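Local atomic coordinates of transmembrane oligosaccharyl transferase (Archaeoglobus fulgidus, PDB entry 3WAJ), a protein that belongs to the STT3/AglB family of membrane transferases with a GT-C-type helical transmembrane part, and holds a zinc ion in this structure. Residues 65-70 with 262-267; 209-214 with 218-223; 269-274 with 280-285. All coordinates share one frame; numbering follows the deposited sequence.

Interaction 1 of 3, residues 65-70 with 262-267; sequences RIWFDP and LPFAFN
First torsions of -63° in Trp67 and -76° in Asn267 place each CG beside its own backbone N and anti to the carbonyl carbon, and from those positions the indole and the carboxamide are laid one over the other. The two planes are only 9° apart, which identifies an amide-on-indole stack. ND2 of Asn267 lies over the six-membered side of the bicycle, 3.1 Å from Trp67 CE2, while OD1 lies over the pyrrole side. CB of Asn267 belongs to the same overlap, a CH-pi contact 3.7 Å from the centroid of the five-membered ring. The stacked geometry also explains why no polar bond joins the two groups: Asn267 OD1 comes within 3.3 Å of Trp67 NE1, but at a poor angle for the indole N-H. The amide instead turns ND2 back to the carbonyl O of Phe264 in a weak bond of 3.1 Å. The Phe264 ring meets the indole through CD1, 3.8 Å from Trp67 CZ2, which lies near the plane of the phenyl ring at its edge. On the opposite face of the indole lies the guanidinium of Arg65, with Trp67 CZ3 over its centre; NE and NH2 both grip Ile66 O, the NE bond measuring 2.8 Å, and so fix that group. Between the backbones, a water donates to Trp67 O at 3.1 Å and to Asn267 O at 3.0 Å. Trp67 bonds through its backbone to Thr80, next to the two-stranded sheet of 68-69 and 78-79, so its stack with Asn267 joins that hairpin region to the loop running from helix 243-261 to helix 278-303. Arg65 NH1 reaches Phe82 O, and through Phe264 on Pro84 the loop also rests on helix 84-96.

Interaction 2 of 3, residues 209-214 with 218-223; sequences GLYVLS and GFIIAP
Tyr211 lays one face of its ring over Gly218, whose CA is 4.0 Å from the ring centroid and 26° off the normal, a CH-pi contact displaced toward the rim. The ring gets there because CG is anti to the backbone N (chi1 -178°), which sends it across the short connection, 3-10 at 218-220, between helix 199-214 and helix 221-234. Gly218 O hangs obliquely over the rim on that same side, 3.2 Å from Tyr211 CE2, and is itself bonded by Ile221 N. At the ring's edge, close to its plane, the CG2 methyl of Ile221 stands 3.6 Å from Tyr211 CD2. Val212 adds its CG2 methyl, 3.8 Å from the Gly218 carbonyl carbon. With no side chain on Gly218, the backbones approach until its CA is 4.4 Å from the CA of Val212, the closest such pair here. The hydroxyl of Tyr211 passes the CG2 methyl of Ile220 and finds its polar partner in the hydroxyl of Tyr430. The contact between the segments is thus held by methyls, a CA and an aromatic face: Gly218 and Ile221 limit the ring's rotation, while the bond to Tyr430 tethers the end of the buried side chain.

Interaction 3 of 3, residues 269-274 with 280-285; sequences PGFSTI and QLLVLL
Gln280, Ser272 and Leu282 carry most of the buried surface, where an ST turn formed by Ser272 lies against the start of helix 278-303. The largest share belongs to Gln280. Its chain bends at chi2 (93°), carrying the carboxamide from the helix to the loop, and Ser272 O stands above the amide plane, nearly equidistant from OE1 (3.2 Å) and NE2 (3.3 Å). Neither approach is a hydrogen bond: OE1 and Ser272 O are both acceptors, and the NE2 angle is poor. The buried amide is satisfied by other residues, OE1 by Ser277 OG and NE2 by the carbonyls of Phe275 and Gly216. Because Ser277 OG also bonds Ser272 N, one hydroxyl links the turn to the glutamine, which is consistent with a well-fixed amide orientation. NE2 also passes 3.7 Å from the carbonyl carbon of Thr273.

Leu282 points from the next part of the helix toward the loop and uses its CD2 methyl against Phe271. The two side chains cross at about a right angle and touch only lightly, CD2 lying 4.2 Å from CZ of the phenyl ring. Within the turn, the Ser272 hydroxyl also bonds the backbone N of Phe275, and its defining bond is nearly straight: Ile274 N to Ser272 OG, 3.1 Å with an N-H...O angle of 164°.

Overall arrangement
The three contacts lie on the same side of the chain's centre and touch in pairs. Interaction 2 falls, along the chain, inside the loop closed by interaction 1; their centres are 17 Å apart, and Leu213 CD2 meets Phe264 CD2 at 3.6 Å. Across the 13 Å between the centres of interactions 1 and 3, Leu281 of interaction 3 packs on interaction 1, its CD2 lying 3.7 Å from Leu262 CD1. Interactions 2 and 3 are closest, with centres 11 Å apart, joined by Phe219, whose CE2 is 3.4 Å from Thr273 O and CD2 3.7 Å from Gln280 CG. The zinc bound by Asp47, Asp161 and His163 is about 10 Å from the Ile274 side chain and about 13 Å from that of Tyr211, so neither reaches the metal.

Interaction 1 of 3, residues 65-70 with 262-267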
# COMPACT_ATOMS: atom_id res chain seq x y z
N ARG A 65 -10.29 16.14 -13.67
CA ARG A 65 -9.79 14.84 -13.21
C ARG A 65 -10.97 13.95 -12.93
O ARG A 65 -12.09 14.43 -12.74
CB ARG A 65 -8.89 14.98 -11.97
CG ARG A 65 -9.55 15.63 -10.76
CD ARG A 65 -8.90 15.17 -9.47
NE ARG A 65 -9.25 13.78 -9.13
CZ ARG A 65 -8.81 13.12 -8.06
NH1 ARG A 65 -7.99 13.72 -7.21
NH2 ARG A 65 -9.18 11.86 -7.85
N ILE A 66 -10.74 12.63 -12.93
CA ILE A 66 -11.78 11.66 -12.59
C ILE A 66 -11.93 11.55 -11.06
O ILE A 66 -11.02 11.90 -10.30
CB ILE A 66 -11.43 10.29 -13.17
CG1 ILE A 66 -10.16 9.74 -12.50
CG2 ILE A 66 -11.26 10.37 -14.68
CD1 ILE A 66 -9.86 8.29 -12.84
N TRP A 67 -13.08 11.04 -10.63
CA TRP A 67 -13.34 10.78 -9.21
C TRP A 67 -13.86 9.37 -9.09
O TRP A 67 -14.29 8.93 -8.01
CB TRP A 67 -14.38 11.78 -8.67
CG TRP A 67 -13.84 13.16 -8.76
CD1 TRP A 67 -14.02 14.05 -9.78
CD2 TRP A 67 -12.97 13.79 -7.81
NE1 TRP A 67 -13.34 15.21 -9.51
CE2 TRP A 67 -12.68 15.08 -8.31
CE3 TRP A 67 -12.41 13.40 -6.59
CZ2 TRP A 67 -11.86 15.98 -7.62
CZ3 TRP A 67 -11.60 14.28 -5.91
CH2 TRP A 67 -11.33 15.56 -6.43
N PHE A 68 -13.82 8.67 -10.21
CA PHE A 68 -14.18 7.26 -10.27
C PHE A 68 -13.41 6.58 -11.41
O PHE A 68 -13.14 7.19 -12.45
CB PHE A 68 -15.70 7.12 -10.43
CG PHE A 68 -16.17 5.69 -10.48
CD1 PHE A 68 -16.43 5.00 -9.30
CD2 PHE A 68 -16.35 5.05 -11.70
CE1 PHE A 68 -16.87 3.68 -9.34
CE2 PHE A 68 -16.79 3.72 -11.75
CZ PHE A 68 -17.05 3.04 -10.56
N ASP A 69 -13.03 5.31 -11.19
CA ASP A 69 -12.08 4.65 -12.07
C ASP A 69 -12.56 3.24 -12.35
O ASP A 69 -12.31 2.34 -11.56
CB ASP A 69 -10.69 4.64 -11.42
CG ASP A 69 -9.60 3.98 -12.31
OD1 ASP A 69 -9.86 3.65 -13.48
OD2 ASP A 69 -8.46 3.81 -11.82
N PRO A 70 -13.27 3.05 -13.47
CA PRO A 70 -13.78 1.72 -13.81
C PRO A 70 -12.68 0.78 -14.26
O PRO A 70 -12.93 -0.41 -14.46
CB PRO A 70 -14.75 2.01 -14.97
CG PRO A 70 -14.26 3.29 -15.56
CD PRO A 70 -13.77 4.09 -14.39
N LEU A 262 -14.50 23.71 -1.24
CA LEU A 262 -15.82 23.76 -1.88
C LEU A 262 -15.94 23.15 -3.28
O LEU A 262 -16.87 22.38 -3.54
CB LEU A 262 -16.36 25.19 -1.87
CG LEU A 262 -17.75 25.43 -2.47
CD1 LEU A 262 -18.75 24.51 -1.79
CD2 LEU A 262 -18.15 26.90 -2.29
N PRO A 263 -15.01 23.48 -4.20
CA PRO A 263 -15.15 22.90 -5.54
C PRO A 263 -15.09 21.38 -5.57
O PRO A 263 -15.56 20.78 -6.55
CB PRO A 263 -13.93 23.47 -6.29
CG PRO A 263 -13.62 24.73 -5.60
CD PRO A 263 -13.95 24.51 -4.15
N PHE A 264 -14.54 20.76 -4.53
CA PHE A 264 -14.33 19.32 -4.56
C PHE A 264 -15.30 18.55 -3.68
O PHE A 264 -15.28 17.32 -3.63
CB PHE A 264 -12.89 19.00 -4.17
CG PHE A 264 -11.88 19.85 -4.90
CD1 PHE A 264 -11.34 19.43 -6.11
CD2 PHE A 264 -11.46 21.06 -4.36
CE1 PHE A 264 -10.40 20.21 -6.79
CE2 PHE A 264 -10.52 21.85 -5.03
CZ PHE A 264 -9.99 21.43 -6.25
N ALA A 265 -16.17 19.30 -3.01
CA ALA A 265 -17.06 18.74 -2.00
C ALA A 265 -18.04 17.73 -2.55
O ALA A 265 -18.57 16.92 -1.81
CB ALA A 265 -17.82 19.87 -1.26
N PHE A 266 -18.30 17.79 -3.85
CA PHE A 266 -19.42 17.03 -4.42
C PHE A 266 -19.01 15.96 -5.43
O PHE A 266 -19.60 15.85 -6.50
CB PHE A 266 -20.41 18.01 -5.05
CG PHE A 266 -20.83 19.10 -4.12
CD1 PHE A 266 -21.79 18.85 -3.15
CD2 PHE A 266 -20.24 20.35 -4.18
CE1 PHE A 266 -22.17 19.85 -2.26
CE2 PHE A 266 -20.61 21.35 -3.31
CZ PHE A 266 -21.58 21.10 -2.34
N ASN A 267 -18.01 15.17 -5.06
CA ASN A 267 -17.45 14.17 -5.96
C ASN A 267 -17.72 12.76 -5.47
O ASN A 267 -17.35 11.78 -6.12
CB ASN A 267 -15.95 14.41 -6.13
CG ASN A 267 -15.67 15.58 -7.04
OD1 ASN A 267 -16.25 15.68 -8.12
ND2 ASN A 267 -14.80 16.48 -6.61
O HOH W 1 -15.12 10.03 -5.28

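Interaction 2 of 3, residues 209-214 with 218-223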
# COMPACT_ATOMS: atom_id res chain seq x y z
N GLY A 209 -6.97 24.05 3.85
CA GLY A 209 -7.53 23.66 2.57
C GLY A 209 -6.64 22.69 1.83
O GLY A 209 -7.12 21.64 1.36
N LEU A 210 -5.34 23.00 1.74
CA LEU A 210 -4.42 22.15 0.99
C LEU A 210 -4.23 20.81 1.70
O LEU A 210 -4.12 19.76 1.04
CB LEU A 210 -3.08 22.85 0.76
CG LEU A 210 -3.20 24.03 -0.20
CD1 LEU A 210 -1.85 24.68 -0.46
CD2 LEU A 210 -3.84 23.58 -1.50
N TYR A 211 -4.25 20.84 3.03
CA TYR A 211 -4.20 19.61 3.82
C TYR A 211 -5.35 18.65 3.47
O TYR A 211 -5.12 17.49 3.10
CB TYR A 211 -4.18 19.95 5.32
CG TYR A 211 -4.07 18.76 6.24
CD1 TYR A 211 -3.24 17.69 5.92
CD2 TYR A 211 -4.78 18.70 7.42
CE1 TYR A 211 -3.14 16.59 6.76
CE2 TYR A 211 -4.69 17.60 8.26
CZ TYR A 211 -3.87 16.55 7.92
OH TYR A 211 -3.77 15.45 8.75
N VAL A 212 -6.60 19.12 3.54
CA VAL A 212 -7.74 18.28 3.17
C VAL A 212 -7.68 17.89 1.69
O VAL A 212 -8.13 16.82 1.30
CB VAL A 212 -9.10 18.99 3.47
CG1 VAL A 212 -10.27 18.03 3.29
CG2 VAL A 212 -9.12 19.57 4.89
N LEU A 213 -7.12 18.76 0.86
CA LEU A 213 -7.05 18.46 -0.58
C LEU A 213 -5.94 17.44 -0.87
O LEU A 213 -5.90 16.85 -1.95
CB LEU A 213 -6.90 19.73 -1.42
CG LEU A 213 -8.10 20.69 -1.44
CD1 LEU A 213 -7.94 21.81 -2.49
CD2 LEU A 213 -9.39 19.93 -1.67
N SER A 214 -5.04 17.22 0.09
CA SER A 214 -4.01 16.19 -0.04
C SER A 214 -4.52 14.86 0.49
O SER A 214 -4.12 13.79 0.03
CB SER A 214 -2.74 16.56 0.73
OG SER A 214 -2.19 17.75 0.25
N GLY A 218 -8.27 14.80 6.31
CA GLY A 218 -7.54 15.93 6.86
C GLY A 218 -8.39 16.97 7.53
O GLY A 218 -7.86 17.90 8.16
N PHE A 219 -9.71 16.83 7.42
CA PHE A 219 -10.63 17.70 8.17
C PHE A 219 -10.33 17.59 9.67
O PHE A 219 -10.69 18.47 10.44
CB PHE A 219 -12.08 17.29 7.89
CG PHE A 219 -12.41 15.91 8.38
CD1 PHE A 219 -12.83 15.70 9.70
CD2 PHE A 219 -12.27 14.81 7.55
CE1 PHE A 219 -13.10 14.43 10.17
CE2 PHE A 219 -12.55 13.53 8.01
CZ PHE A 219 -12.96 13.34 9.32
N ILE A 220 -9.69 16.49 10.06
CA ILE A 220 -9.32 16.24 11.45
C ILE A 220 -8.49 17.36 12.08
O ILE A 220 -8.49 17.52 13.30
CB ILE A 220 -8.57 14.87 11.58
CG1 ILE A 220 -8.74 14.28 12.98
CG2 ILE A 220 -7.09 15.03 11.26
CD1 ILE A 220 -10.16 14.16 13.41
N ILE A 221 -7.79 18.15 11.27
CA ILE A 221 -7.05 19.29 11.79
C ILE A 221 -8.02 20.33 12.38
O ILE A 221 -7.65 21.12 13.25
CB ILE A 221 -6.15 19.94 10.71
CG1 ILE A 221 -5.24 21.01 11.30
CG2 ILE A 221 -6.98 20.58 9.62
CD1 ILE A 221 -4.26 20.48 12.30
N ALA A 222 -9.27 20.32 11.92
CA ALA A 222 -10.25 21.28 12.42
C ALA A 222 -10.61 21.10 13.92
O ALA A 222 -10.54 22.07 14.68
CB ALA A 222 -11.51 21.35 11.52
N PRO A 223 -11.00 19.87 14.34
CA PRO A 223 -11.21 19.62 15.77
C PRO A 223 -9.97 19.97 16.60
O PRO A 223 -10.11 20.49 17.71
CB PRO A 223 -11.43 18.11 15.84
CG PRO A 223 -11.94 17.73 14.50
CD PRO A 223 -11.35 18.69 13.52

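Interaction 3 of 3, residues 269-274 with 280-285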
# COMPACT_ATOMS: atom_id res chain seq x y z
N PRO A 269 -21.03 10.40 -3.80
CA PRO A 269 -22.48 10.32 -3.58
C PRO A 269 -22.83 9.88 -2.16
O PRO A 269 -23.31 8.75 -1.98
CB PRO A 269 -22.91 9.23 -4.57
CG PRO A 269 -21.71 8.32 -4.65
CD PRO A 269 -20.51 9.23 -4.53
N GLY A 270 -22.60 10.75 -1.19
CA GLY A 270 -22.83 10.42 0.21
C GLY A 270 -21.90 11.17 1.14
O GLY A 270 -21.19 12.09 0.73
N PHE A 271 -21.92 10.79 2.41
CA PHE A 271 -21.04 11.38 3.41
C PHE A 271 -19.88 10.45 3.71
O PHE A 271 -20.09 9.27 4.01
CB PHE A 271 -21.80 11.70 4.69
CG PHE A 271 -22.67 12.91 4.59
CD1 PHE A 271 -22.36 13.91 3.68
CD2 PHE A 271 -23.80 13.04 5.37
CE1 PHE A 271 -23.17 15.04 3.57
CE2 PHE A 271 -24.60 14.17 5.26
CZ PHE A 271 -24.29 15.17 4.36
N SER A 272 -18.67 10.98 3.63
CA SER A 272 -17.48 10.16 3.84
C SER A 272 -16.42 10.92 4.61
O SER A 272 -16.33 12.15 4.51
CB SER A 272 -16.92 9.71 2.48
OG SER A 272 -15.79 8.88 2.67
N THR A 273 -15.61 10.20 5.36
CA THR A 273 -14.47 10.82 6.01
C THR A 273 -13.18 10.66 5.19
O THR A 273 -12.14 11.17 5.58
CB THR A 273 -14.25 10.26 7.42
OG1 THR A 273 -14.03 8.85 7.33
CG2 THR A 273 -15.47 10.52 8.30
N ILE A 274 -13.25 9.94 4.06
CA ILE A 274 -12.06 9.72 3.22
C ILE A 274 -12.21 10.20 1.76
O ILE A 274 -11.37 10.93 1.24
CB ILE A 274 -11.50 8.25 3.34
CG1 ILE A 274 -10.08 8.15 2.76
CG2 ILE A 274 -12.45 7.24 2.71
CD1 ILE A 274 -9.03 9.03 3.47
N GLN A 280 -16.78 16.87 4.71
CA GLN A 280 -15.60 17.66 5.04
C GLN A 280 -15.91 19.16 5.00
O GLN A 280 -15.47 19.91 5.88
CB GLN A 280 -14.41 17.27 4.14
CG GLN A 280 -13.86 15.86 4.39
CD GLN A 280 -14.46 14.77 3.49
OE1 GLN A 280 -15.61 14.86 3.03
NE2 GLN A 280 -13.67 13.72 3.24
N LEU A 281 -16.70 19.58 4.00
CA LEU A 281 -17.20 20.96 3.87
C LEU A 281 -18.01 21.38 5.10
O LEU A 281 -17.86 22.50 5.61
CB LEU A 281 -18.07 21.10 2.61
CG LEU A 281 -18.70 22.46 2.30
CD1 LEU A 281 -17.64 23.53 2.04
CD2 LEU A 281 -19.67 22.40 1.12
N LEU A 282 -18.87 20.49 5.57
CA LEU A 282 -19.64 20.73 6.78
C LEU A 282 -18.70 20.94 7.96
O LEU A 282 -18.91 21.84 8.77
CB LEU A 282 -20.58 19.56 7.07
CG LEU A 282 -22.05 19.69 6.69
CD1 LEU A 282 -22.25 20.49 5.41
CD2 LEU A 282 -22.67 18.31 6.55
N VAL A 283 -17.65 20.12 8.04
CA VAL A 283 -16.71 20.24 9.15
C VAL A 283 -16.05 21.61 9.15
O VAL A 283 -15.99 22.27 10.18
CB VAL A 283 -15.63 19.13 9.15
CG1 VAL A 283 -14.64 19.38 10.28
CG2 VAL A 283 -16.27 17.77 9.31
N LEU A 284 -15.60 22.05 7.99
CA LEU A 284 -14.90 23.32 7.90
C LEU A 284 -15.85 24.53 8.09
O LEU A 284 -15.47 25.51 8.74
CB LEU A 284 -14.07 23.40 6.61
CG LEU A 284 -13.09 22.23 6.46
CD1 LEU A 284 -12.40 22.23 5.11
CD2 LEU A 284 -12.05 22.23 7.58
N LEU A 285 -17.07 24.45 7.56
CA LEU A 285 -18.06 25.51 7.77
C LEU A 285 -18.53 25.53 9.22
O LEU A 285 -18.65 26.59 9.83
CB LEU A 285 -19.27 25.35 6.85
CG LEU A 285 -19.13 25.73 5.38
CD1 LEU A 285 -20.31 25.16 4.58
CD2 LEU A 285 -19.03 27.24 5.20